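Local atomic coordinates of extracellular protein containing a SCP domain (Bacillus anthracis, PDB entry 4IFA), a protein that is of unknown function but is an extracellular protein with an SCP (CAP) domain of the cysteine-rich secretory protein family and a CAP-associated N-terminal region. Residues P69-P74 / I224-N229; T103-G108 / Q167-H172; E60-K65 / E80-N85; D49-M54 / V92-A97. One frame throughout, in Å; residues are numbered along the deposited sequence.

Contact 1: residues P69-P74 / I224-N229; sequences PSRIEP and IFDLTN
Arg71 and Asp226 are joined by charge, by water and by little else. The direct link is a long salt bridge, Arg71 NH2 to Asp226 OD2 at 3.6 Å. The oxygen lies at the edge of the guanidinium, near its plane, and the carboxylate is turned 47° from that plane.

Water 1 makes the closer connection. It accepts from Arg71 NH1 at 2.8 Å and donates to Asp226 OD2 at 2.6 Å. Asn85 ND2 gives the same carboxylate oxygen a hydrogen bond.

Within its own strand, Arg71 grips Glu73 side-on in a two-nitrogen salt bridge. Arg71 NE reaches Glu73 OE1 at 2.7 Å, almost straight at 176°, and Arg71 NH1 reaches Glu73 OE2 at 2.9 Å. The bend at chi3 (-51°) folds the arginine chain so that NE and NH1 can do this while NH2 is left toward Asp226. Gln223 NE2 also bonds to Glu73 OE2, which ties the network to the helix again.

Ser70 and Arg71 both pair with Val83 in a classic beta bulge. Strand 71-74 is one of the two outermost strands of the seven-stranded sheet, and here it meets helix 210-234, whose Ile224 and Leu227 touch helix 298-306.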
# COMPACT_ATOMS: atom_id res chain seq x y z
N PRO A 69 -12.28 -13.52 -3.21
CA PRO A 69 -11.45 -12.73 -2.33
C PRO A 69 -12.01 -12.73 -0.90
O PRO A 69 -13.18 -13.05 -0.68
CB PRO A 69 -11.57 -11.33 -2.93
CG PRO A 69 -12.87 -11.29 -3.59
CD PRO A 69 -13.16 -12.68 -4.05
N SER A 70 -11.16 -12.36 0.05
CA SER A 70 -11.56 -12.24 1.44
C SER A 70 -12.51 -11.07 1.61
O SER A 70 -13.59 -11.20 2.21
CB SER A 70 -10.32 -11.99 2.31
OG SER A 70 -9.27 -12.85 1.93
N ARG A 71 -12.11 -9.94 1.02
CA ARG A 71 -12.81 -8.65 1.14
C ARG A 71 -12.92 -8.03 -0.25
O ARG A 71 -12.01 -8.19 -1.07
CB ARG A 71 -11.97 -7.59 1.95
CG ARG A 71 -11.74 -7.87 3.36
CD ARG A 71 -11.59 -6.58 4.17
NE ARG A 71 -10.63 -5.63 3.62
CZ ARG A 71 -9.31 -5.80 3.67
NH1 ARG A 71 -8.49 -4.88 3.18
NH2 ARG A 71 -8.80 -6.89 4.23
N ILE A 72 -14.00 -7.29 -0.48
CA ILE A 72 -14.16 -6.43 -1.66
C ILE A 72 -14.51 -5.05 -1.09
O ILE A 72 -15.43 -4.92 -0.27
CB ILE A 72 -15.23 -6.89 -2.64
CG1 ILE A 72 -14.82 -8.23 -3.27
CG2 ILE A 72 -15.39 -5.83 -3.74
CD1 ILE A 72 -15.95 -8.89 -4.14
N GLU A 73 -13.78 -4.02 -1.52
CA GLU A 73 -13.97 -2.66 -1.01
C GLU A 73 -13.62 -1.63 -2.08
O GLU A 73 -12.75 -1.88 -2.91
CB GLU A 73 -13.11 -2.46 0.24
CG GLU A 73 -11.59 -2.65 0.04
CD GLU A 73 -10.84 -3.06 1.29
OE1 GLU A 73 -11.48 -3.35 2.34
OE2 GLU A 73 -9.60 -3.10 1.22
N PRO A 74 -14.29 -0.47 -2.06
CA PRO A 74 -14.02 0.52 -3.10
C PRO A 74 -12.70 1.24 -2.95
O PRO A 74 -12.18 1.32 -1.84
CB PRO A 74 -15.17 1.53 -2.92
CG PRO A 74 -15.57 1.41 -1.51
CD PRO A 74 -15.34 -0.02 -1.13
N ILE A 224 -3.60 -0.95 5.36
CA ILE A 224 -2.43 -0.53 6.12
C ILE A 224 -2.17 -1.53 7.24
O ILE A 224 -1.01 -1.85 7.54
CB ILE A 224 -2.59 0.92 6.66
CG1 ILE A 224 -2.46 1.92 5.52
CG2 ILE A 224 -1.54 1.21 7.78
CD1 ILE A 224 -2.90 3.36 5.88
N PHE A 225 -3.20 -1.93 7.97
CA PHE A 225 -3.03 -2.92 9.04
C PHE A 225 -2.37 -4.21 8.59
O PHE A 225 -1.33 -4.62 9.12
CB PHE A 225 -4.35 -3.17 9.74
CG PHE A 225 -4.30 -4.26 10.75
CD1 PHE A 225 -3.76 -4.03 12.04
CD2 PHE A 225 -4.75 -5.53 10.46
CE1 PHE A 225 -3.69 -5.06 12.98
CE2 PHE A 225 -4.68 -6.54 11.41
CZ PHE A 225 -4.16 -6.30 12.67
N ASP A 226 -2.94 -4.84 7.59
CA ASP A 226 -2.38 -6.10 7.11
C ASP A 226 -0.96 -5.93 6.56
O ASP A 226 -0.09 -6.78 6.79
CB ASP A 226 -3.26 -6.69 6.01
CG ASP A 226 -4.54 -7.26 6.52
OD1 ASP A 226 -4.62 -7.70 7.68
OD2 ASP A 226 -5.53 -7.35 5.72
N LEU A 227 -0.72 -4.85 5.81
CA LEU A 227 0.58 -4.66 5.19
C LEU A 227 1.62 -4.29 6.25
O LEU A 227 2.79 -4.55 6.06
CB LEU A 227 0.45 -3.62 4.06
CG LEU A 227 -0.43 -4.03 2.90
CD1 LEU A 227 -0.66 -2.80 1.97
CD2 LEU A 227 0.27 -5.17 2.15
N THR A 228 1.18 -3.70 7.36
CA THR A 228 2.10 -3.44 8.50
C THR A 228 2.51 -4.80 9.08
O THR A 228 3.67 -4.97 9.43
CB THR A 228 1.47 -2.53 9.58
OG1 THR A 228 1.29 -1.22 9.00
CG2 THR A 228 2.39 -2.35 10.77
N ASN A 229 1.58 -5.74 9.20
CA ASN A 229 1.92 -7.06 9.72
C ASN A 229 2.86 -7.83 8.75
O ASN A 229 3.68 -8.61 9.21
CB ASN A 229 0.71 -7.86 10.14
CG ASN A 229 0.21 -7.45 11.50
OD1 ASN A 229 1.02 -7.06 12.34
ND2 ASN A 229 -1.09 -7.54 11.74
O HOH W 1 -5.89 -5.92 3.52

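Contact 2: residues T103-G108 / Q167-H172; sequences TAYVAG and QLYFDH
Tyr105 and Tyr169 meet across two strands that are not sheet neighbours, and their backbones stay well apart, the nearest CA atoms being Tyr105 CA and Gln167 CA at 9.2 Å. Strands 100-106 and 164-171 belong to the antiparallel seven-stranded sheet of the CAP-associated N-terminal region. Strand 176-183 runs between them and is antiparallel to both, which leaves the two outer strands of this trio running the same way.

The side chains bridge the gap over one face of the sheet. Tyr105 has CG anti to the backbone N (chi1 179°), which extends its ring toward strand 164-171. Tyr169 crosses it at about a right angle. The ring planes lie 77° apart and the centroids are 5.9 Å from each other, an oblique aromatic pair. The touch is made by Tyr105 CE1, which sits 3.6 Å from Tyr169 CD2. Tyr169 CD2 lies at the edge of the Tyr105 ring, near its plane.

Arg181, on the intervening strand, touches Tyr105 and has its NH2 hydrogen-bonded to Tyr169 OH. That bond holds the far end of the Tyr169 ring. Val299 of helix 298-306 packs on both tyrosines, and Leu227 of helix 210-234 packs on Tyr105. Within its own strand, Gln167 CG lies 4.3 Å above the plane of the Tyr169 ring, offset toward the rim. Beside Tyr105 CE1, on the neighbouring ring carbon, Tyr105 OH stands 4.2 Å from Tyr169 CD2.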
# COMPACT_ATOMS: atom_id res chain seq x y z
N THR A 103 -5.51 -3.27 -12.16
CA THR A 103 -4.37 -3.02 -11.28
C THR A 103 -4.23 -4.15 -10.30
O THR A 103 -5.16 -4.94 -10.12
CB THR A 103 -4.55 -1.65 -10.57
OG1 THR A 103 -3.36 -1.25 -9.85
CG2 THR A 103 -5.70 -1.64 -9.60
N ALA A 104 -3.06 -4.25 -9.66
CA ALA A 104 -2.87 -5.20 -8.56
C ALA A 104 -1.70 -4.73 -7.73
O ALA A 104 -0.79 -4.10 -8.26
CB ALA A 104 -2.61 -6.65 -9.05
N TYR A 105 -1.73 -5.04 -6.45
CA TYR A 105 -0.61 -4.79 -5.57
C TYR A 105 -0.23 -6.11 -4.89
O TYR A 105 -1.04 -6.76 -4.22
CB TYR A 105 -0.94 -3.75 -4.50
CG TYR A 105 0.23 -3.51 -3.57
CD1 TYR A 105 1.37 -2.92 -4.05
CD2 TYR A 105 0.20 -3.90 -2.22
CE1 TYR A 105 2.48 -2.70 -3.24
CE2 TYR A 105 1.35 -3.68 -1.41
CZ TYR A 105 2.45 -3.09 -1.94
OH TYR A 105 3.58 -2.81 -1.14
N VAL A 106 1.04 -6.49 -5.07
CA VAL A 106 1.65 -7.69 -4.50
C VAL A 106 2.52 -7.35 -3.32
O VAL A 106 3.41 -6.50 -3.44
CB VAL A 106 2.53 -8.39 -5.58
CG1 VAL A 106 3.26 -9.59 -4.96
CG2 VAL A 106 1.67 -8.82 -6.77
N ALA A 107 2.26 -7.99 -2.17
CA ALA A 107 3.11 -7.85 -0.98
C ALA A 107 3.62 -9.17 -0.44
O ALA A 107 4.59 -9.20 0.31
CB ALA A 107 2.32 -7.12 0.13
N GLY A 108 3.00 -10.30 -0.76
CA GLY A 108 3.43 -11.57 -0.21
C GLY A 108 4.78 -12.00 -0.72
O GLY A 108 5.04 -11.96 -1.93
N GLN A 167 5.07 -0.55 -10.77
CA GLN A 167 5.71 0.34 -9.80
C GLN A 167 6.38 -0.59 -8.79
O GLN A 167 5.71 -1.40 -8.14
CB GLN A 167 4.67 1.22 -9.12
CG GLN A 167 5.17 2.31 -8.16
CD GLN A 167 4.00 3.17 -7.63
OE1 GLN A 167 2.84 2.75 -7.61
NE2 GLN A 167 4.34 4.36 -7.15
N LEU A 168 7.68 -0.43 -8.62
CA LEU A 168 8.50 -1.34 -7.81
C LEU A 168 8.82 -0.66 -6.50
O LEU A 168 9.67 0.22 -6.45
CB LEU A 168 9.77 -1.73 -8.57
CG LEU A 168 9.58 -2.29 -9.99
CD1 LEU A 168 10.96 -2.53 -10.65
CD2 LEU A 168 8.77 -3.56 -9.97
N TYR A 169 8.16 -1.10 -5.43
CA TYR A 169 8.34 -0.47 -4.13
C TYR A 169 9.51 -1.11 -3.39
O TYR A 169 9.54 -2.32 -3.14
CB TYR A 169 7.08 -0.59 -3.29
CG TYR A 169 5.95 0.36 -3.62
CD1 TYR A 169 6.06 1.72 -3.36
CD2 TYR A 169 4.72 -0.09 -4.12
CE1 TYR A 169 5.04 2.60 -3.59
CE2 TYR A 169 3.68 0.79 -4.33
CZ TYR A 169 3.84 2.12 -4.08
OH TYR A 169 2.80 3.03 -4.21
N PHE A 170 10.48 -0.26 -3.02
CA PHE A 170 11.66 -0.69 -2.27
C PHE A 170 11.66 -0.13 -0.84
O PHE A 170 11.11 0.94 -0.59
CB PHE A 170 12.93 -0.18 -2.95
CG PHE A 170 13.28 -0.93 -4.18
CD1 PHE A 170 14.08 -2.06 -4.12
CD2 PHE A 170 12.77 -0.55 -5.41
CE1 PHE A 170 14.37 -2.81 -5.28
CE2 PHE A 170 13.06 -1.28 -6.55
CZ PHE A 170 13.84 -2.40 -6.48
N ASP A 171 12.31 -0.87 0.04
CA ASP A 171 12.77 -0.38 1.32
C ASP A 171 14.19 0.10 1.03
O ASP A 171 15.08 -0.71 0.80
CB ASP A 171 12.77 -1.54 2.31
CG ASP A 171 13.31 -1.14 3.66
OD1 ASP A 171 14.19 -0.25 3.74
OD2 ASP A 171 12.80 -1.68 4.68
N HIS A 172 14.38 1.42 0.96
CA HIS A 172 15.72 1.95 0.58
C HIS A 172 16.75 1.73 1.64
O HIS A 172 17.95 1.89 1.37
CB HIS A 172 15.70 3.43 0.17
CG HIS A 172 15.82 4.39 1.30
ND1 HIS A 172 14.74 4.79 2.07
CD2 HIS A 172 16.89 5.07 1.78
CE1 HIS A 172 15.15 5.66 2.98
NE2 HIS A 172 16.45 5.86 2.82

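Contact 3: residues E60-K65 / E80-N85; sequences ENLLAK and EWWVYN
Lys65 NZ, on the helix whose Leu62 packs against Trp82 and Tyr84, is held by two oxygens, one of that helix and one of the chain before it. Lys65 NZ donates to Asn61 OD1 at 3.0 Å, in the carbonyl plane and on a lone pair, with a C=O...donor angle of 134°. It also forms a salt bridge with Asp49 OD2. The lysine thus links one turn of the helix to the chain just before helix 51-54.

The contact itself is apolar. Leu62 has CG anti to the backbone N (chi1 177°), and its CD2 branch reaches the six-membered part of the indole. Leu62 CD2 is 3.6 Å from Trp82 CE3. The next ring atom, Trp82 CZ3, is 4.0 Å from that Leu62 CD2 methyl. The approach to the indole is oblique. Leu63 adds a looser touch, with Leu63 CD1 at 4.3 Å from Trp82 CZ3.

Tyr84, two residues on from Trp82, turns its side chain to the same helix. Its hydroxyl lies at the edge of the indole, in plane, and Tyr84 OH is 4.1 Å from Leu62 CG. This OH is hydrogen-bonded to Gly67 O, just beyond the helix. The ring also makes an edge-to-face contact with Trp66. Leu62 reaches further, to Phe94 on the next strand. A bound 1,2-ethanediol, probably from the crystallisation liquor, lies about 4 Å from the Trp82 side chain.

Helix 60-65 and strand 80-84 run in nearly the same direction, 9° apart, with their axes 11.9 Å from each other. This is the arrangement of a helix laid lengthwise on one face of an antiparallel beta sheet.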
# COMPACT_ATOMS: atom_id res chain seq x y z
N GLU A 60 -14.25 -12.77 -14.13
CA GLU A 60 -14.55 -14.19 -14.11
C GLU A 60 -13.28 -15.05 -14.12
O GLU A 60 -13.23 -16.09 -13.45
CB GLU A 60 -15.40 -14.56 -15.33
CG GLU A 60 -15.71 -16.07 -15.49
CD GLU A 60 -16.52 -16.44 -16.73
OE1 GLU A 60 -17.25 -15.59 -17.29
OE2 GLU A 60 -16.41 -17.61 -17.13
N ASN A 61 -12.28 -14.62 -14.91
CA ASN A 61 -10.97 -15.29 -14.98
C ASN A 61 -10.25 -15.20 -13.61
O ASN A 61 -9.72 -16.19 -13.12
CB ASN A 61 -10.14 -14.67 -16.12
CG ASN A 61 -8.78 -15.33 -16.31
OD1 ASN A 61 -8.68 -16.52 -16.58
ND2 ASN A 61 -7.72 -14.53 -16.15
N LEU A 62 -10.33 -14.04 -12.98
CA LEU A 62 -9.70 -13.83 -11.67
C LEU A 62 -10.38 -14.75 -10.66
O LEU A 62 -9.70 -15.50 -9.95
CB LEU A 62 -9.78 -12.37 -11.26
CG LEU A 62 -9.22 -12.04 -9.88
CD1 LEU A 62 -7.71 -12.41 -9.75
CD2 LEU A 62 -9.40 -10.56 -9.62
N LEU A 63 -11.72 -14.77 -10.68
CA LEU A 63 -12.46 -15.63 -9.74
C LEU A 63 -12.09 -17.12 -9.93
O LEU A 63 -11.91 -17.85 -8.97
CB LEU A 63 -13.96 -15.40 -9.90
CG LEU A 63 -14.89 -15.98 -8.85
CD1 LEU A 63 -14.54 -15.41 -7.50
CD2 LEU A 63 -16.29 -15.64 -9.23
N ALA A 64 -12.00 -17.57 -11.19
CA ALA A 64 -11.63 -18.95 -11.50
C ALA A 64 -10.25 -19.37 -11.04
O ALA A 64 -10.07 -20.49 -10.56
CB ALA A 64 -11.73 -19.18 -13.02
N LYS A 65 -9.27 -18.48 -11.22
CA LYS A 65 -7.86 -18.75 -10.96
C LYS A 65 -7.46 -18.50 -9.50
O LYS A 65 -6.64 -19.24 -8.96
CB LYS A 65 -6.98 -17.90 -11.90
CG LYS A 65 -7.18 -18.06 -13.42
CD LYS A 65 -6.54 -19.27 -13.97
CE LYS A 65 -6.91 -19.52 -15.44
NZ LYS A 65 -6.46 -18.49 -16.42
N GLU A 80 -12.69 -1.46 -7.68
CA GLU A 80 -12.90 -2.08 -6.37
C GLU A 80 -11.71 -3.00 -6.12
O GLU A 80 -11.24 -3.73 -7.01
CB GLU A 80 -14.19 -2.91 -6.35
CG GLU A 80 -15.48 -2.15 -6.44
CD GLU A 80 -16.64 -3.11 -6.52
OE1 GLU A 80 -16.91 -3.63 -7.63
OE2 GLU A 80 -17.28 -3.33 -5.49
N TRP A 81 -11.22 -2.97 -4.89
CA TRP A 81 -10.17 -3.88 -4.50
C TRP A 81 -10.74 -5.23 -4.09
O TRP A 81 -11.66 -5.30 -3.24
CB TRP A 81 -9.35 -3.35 -3.33
CG TRP A 81 -8.43 -2.20 -3.56
CD1 TRP A 81 -8.53 -0.94 -3.01
CD2 TRP A 81 -7.21 -2.22 -4.29
NE1 TRP A 81 -7.44 -0.19 -3.37
CE2 TRP A 81 -6.60 -0.96 -4.13
CE3 TRP A 81 -6.57 -3.19 -5.06
CZ2 TRP A 81 -5.38 -0.64 -4.72
CZ3 TRP A 81 -5.35 -2.87 -5.63
CH2 TRP A 81 -4.79 -1.59 -5.48
N TRP A 82 -10.19 -6.29 -4.66
CA TRP A 82 -10.49 -7.68 -4.29
C TRP A 82 -9.24 -8.09 -3.51
O TRP A 82 -8.15 -8.27 -4.11
CB TRP A 82 -10.68 -8.55 -5.53
CG TRP A 82 -11.95 -8.38 -6.30
CD1 TRP A 82 -12.69 -7.24 -6.45
CD2 TRP A 82 -12.54 -9.37 -7.12
NE1 TRP A 82 -13.77 -7.50 -7.29
CE2 TRP A 82 -13.70 -8.80 -7.71
CE3 TRP A 82 -12.22 -10.70 -7.41
CZ2 TRP A 82 -14.54 -9.52 -8.58
CZ3 TRP A 82 -13.07 -11.42 -8.25
CH2 TRP A 82 -14.20 -10.83 -8.85
N VAL A 83 -9.37 -8.32 -2.21
CA VAL A 83 -8.22 -8.53 -1.34
C VAL A 83 -8.08 -9.99 -0.95
O VAL A 83 -9.02 -10.59 -0.43
CB VAL A 83 -8.40 -7.72 -0.05
CG1 VAL A 83 -7.22 -7.89 0.89
CG2 VAL A 83 -8.55 -6.24 -0.40
N TYR A 84 -6.90 -10.55 -1.18
CA TYR A 84 -6.53 -11.92 -0.81
C TYR A 84 -5.47 -11.85 0.30
O TYR A 84 -4.28 -11.87 0.03
CB TYR A 84 -5.98 -12.66 -2.05
CG TYR A 84 -7.05 -12.84 -3.11
CD1 TYR A 84 -7.80 -14.00 -3.18
CD2 TYR A 84 -7.33 -11.82 -4.03
CE1 TYR A 84 -8.82 -14.16 -4.14
CE2 TYR A 84 -8.34 -11.96 -4.97
CZ TYR A 84 -9.05 -13.13 -5.06
OH TYR A 84 -10.05 -13.26 -6.01
N ASN A 85 -5.97 -11.76 1.53
CA ASN A 85 -5.08 -11.54 2.69
C ASN A 85 -5.05 -12.67 3.70
O ASN A 85 -4.46 -12.50 4.75
CB ASN A 85 -5.51 -10.26 3.44
CG ASN A 85 -6.86 -10.42 4.11
OD1 ASN A 85 -7.62 -11.30 3.73
ND2 ASN A 85 -7.18 -9.57 5.09

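Contact 4: residues D49-M54 / V92-A97; sequences DTVLNM and VQFGVA
Val51 divides at CB into two methyls, and each meets Phe94 and Val92. With CG1 anti to the backbone N (chi1 167°), Val51 CG1 comes to 3.8 Å from Phe94 CE1. The same Val51 CG1 is 4.1 Å from Val92 CG2. The other branch, Val51 CG2, meets Val92 CG2 at 3.8 Å, where the two valines come tip to tip. Val51 CG2 also lies 4.1 Å from Phe94 CZ. The valine therefore fits against both residues at once.

Val92 and Phe94 stand two apart on strand 92-97 and turn their side chains to the same side. Val92 CG2 sits 3.7 Å above one face of the Phe94 ring, offset toward its rim.

Val51 begins a short, weakly bonded helix, and a capping box closes its N-terminus. Thr50 is the N-cap. Thr50 OG1 accepts from Asn53 N at 3.1 Å. In return, Thr50 N donates to Asn53 OD1 at 3.0 Å, nearly straight at 172°, although it comes from above the plane of that carbonyl. The pair of bonds fixes the first turn, from which Val51 packs on the sheet.

Met54, present as selenomethionine, follows three residues after Val51. Its side chain and Phe94 cross obliquely, and Met54 CB lies 3.9 Å from Phe94 CE1. Trp66 of helix 59-66 makes an edge-to-face contact with the Phe94 ring and also touches Val51 and Val92. Ala104 and Val106 of strand 100-106 are further neighbours of Val51.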
# COMPACT_ATOMS: atom_id res chain seq x y z
N ASP A 49 -1.11 -19.17 -13.65
CA ASP A 49 -0.98 -17.79 -14.09
C ASP A 49 -0.43 -16.96 -12.95
O ASP A 49 -0.66 -17.25 -11.76
CB ASP A 49 -2.34 -17.20 -14.50
CG ASP A 49 -2.83 -17.70 -15.84
OD1 ASP A 49 -2.18 -18.57 -16.47
OD2 ASP A 49 -3.89 -17.21 -16.25
N THR A 50 0.31 -15.93 -13.32
CA THR A 50 0.87 -14.99 -12.37
C THR A 50 -0.13 -13.85 -12.17
O THR A 50 -1.08 -13.69 -12.94
CB THR A 50 2.14 -14.36 -12.90
OG1 THR A 50 1.81 -13.72 -14.14
CG2 THR A 50 3.25 -15.42 -13.16
N VAL A 51 0.10 -13.05 -11.14
CA VAL A 51 -0.69 -11.83 -10.89
C VAL A 51 -0.66 -10.96 -12.15
O VAL A 51 -1.70 -10.49 -12.60
CB VAL A 51 -0.13 -11.05 -9.69
CG1 VAL A 51 -0.73 -9.67 -9.62
CG2 VAL A 51 -0.34 -11.84 -8.43
N LEU A 52 0.52 -10.72 -12.72
CA LEU A 52 0.61 -9.89 -13.94
C LEU A 52 -0.24 -10.44 -15.08
O LEU A 52 -0.89 -9.65 -15.82
CB LEU A 52 2.05 -9.68 -14.39
CG LEU A 52 2.24 -8.89 -15.67
CD1 LEU A 52 1.59 -7.50 -15.59
CD2 LEU A 52 3.75 -8.77 -15.91
N ASN A 53 -0.26 -11.77 -15.25
CA ASN A 53 -1.08 -12.42 -16.29
C ASN A 53 -2.56 -12.09 -16.16
O ASN A 53 -3.30 -12.17 -17.14
CB ASN A 53 -0.99 -13.98 -16.24
CG ASN A 53 0.36 -14.58 -16.65
OD1 ASN A 53 0.66 -15.73 -16.25
ND2 ASN A 53 1.15 -13.87 -17.47
N MSE A 54 -3.01 -11.75 -14.94
CA MSE A 54 -4.43 -11.42 -14.73
C MSE A 54 -4.79 -10.00 -15.21
O MSE A 54 -5.97 -9.71 -15.51
CB MSE A 54 -4.79 -11.57 -13.26
CG MSE A 54 -4.30 -12.87 -12.62
SE MSE A 54 -5.03 -14.43 -13.50
CE MSE A 54 -6.59 -13.97 -12.97
N VAL A 92 -1.99 -10.54 -2.01
CA VAL A 92 -2.19 -9.78 -3.22
C VAL A 92 -3.60 -9.17 -3.17
O VAL A 92 -4.52 -9.72 -2.53
CB VAL A 92 -2.01 -10.62 -4.50
CG1 VAL A 92 -2.94 -11.78 -4.55
CG2 VAL A 92 -2.17 -9.76 -5.77
N GLN A 93 -3.72 -7.99 -3.77
CA GLN A 93 -5.04 -7.36 -3.94
C GLN A 93 -5.11 -6.88 -5.38
O GLN A 93 -4.16 -6.34 -5.94
CB GLN A 93 -5.24 -6.22 -2.93
CG GLN A 93 -4.17 -5.14 -2.96
CD GLN A 93 -4.34 -4.10 -1.84
OE1 GLN A 93 -4.40 -4.47 -0.67
NE2 GLN A 93 -4.37 -2.81 -2.19
N PHE A 94 -6.24 -7.18 -6.02
CA PHE A 94 -6.52 -6.86 -7.43
C PHE A 94 -7.57 -5.78 -7.51
O PHE A 94 -8.52 -5.78 -6.74
CB PHE A 94 -7.05 -8.08 -8.20
CG PHE A 94 -6.10 -9.25 -8.29
CD1 PHE A 94 -5.29 -9.40 -9.41
CD2 PHE A 94 -6.03 -10.21 -7.29
CE1 PHE A 94 -4.44 -10.50 -9.55
CE2 PHE A 94 -5.17 -11.31 -7.42
CZ PHE A 94 -4.38 -11.45 -8.54
N GLY A 95 -7.42 -4.86 -8.44
CA GLY A 95 -8.42 -3.82 -8.68
C GLY A 95 -9.24 -4.17 -9.91
O GLY A 95 -8.66 -4.37 -11.02
N VAL A 96 -10.57 -4.22 -9.74
CA VAL A 96 -11.53 -4.58 -10.77
C VAL A 96 -12.44 -3.39 -11.08
O VAL A 96 -13.07 -2.82 -10.17
CB VAL A 96 -12.36 -5.80 -10.29
CG1 VAL A 96 -13.44 -6.15 -11.25
CG2 VAL A 96 -11.48 -7.02 -10.02
N ALA A 97 -12.57 -3.07 -12.35
CA ALA A 97 -13.42 -1.96 -12.84
C ALA A 97 -14.17 -2.51 -14.02
O ALA A 97 -13.56 -3.02 -14.97
CB ALA A 97 -12.54 -0.76 -13.26

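All four contacts reach the same seven-stranded sheet. Contacts 3 and 4 are the closest pair, with centres 7 Å apart. Strands 80-84 and 92-97 are neighbours, with Trp82 N 2.7 Å from Phe94 O, and Met54 CE packs 3.4 Å from Leu62 CA. Contact 4 continues into contact 2 through strands 92-97 and 100-106, where Tyr105 N is 2.8 Å from Gln93 O. Contact 1 adjoins contact 3 along strands 71-74 and 80-84. It also touches contact 2 through helix 210-234, with Leu227 CD2 3.5 Å from Ala107 CB. Only contact 1 joins the CAP-associated region to a segment of the cysteine-rich secretory protein (SCP) region.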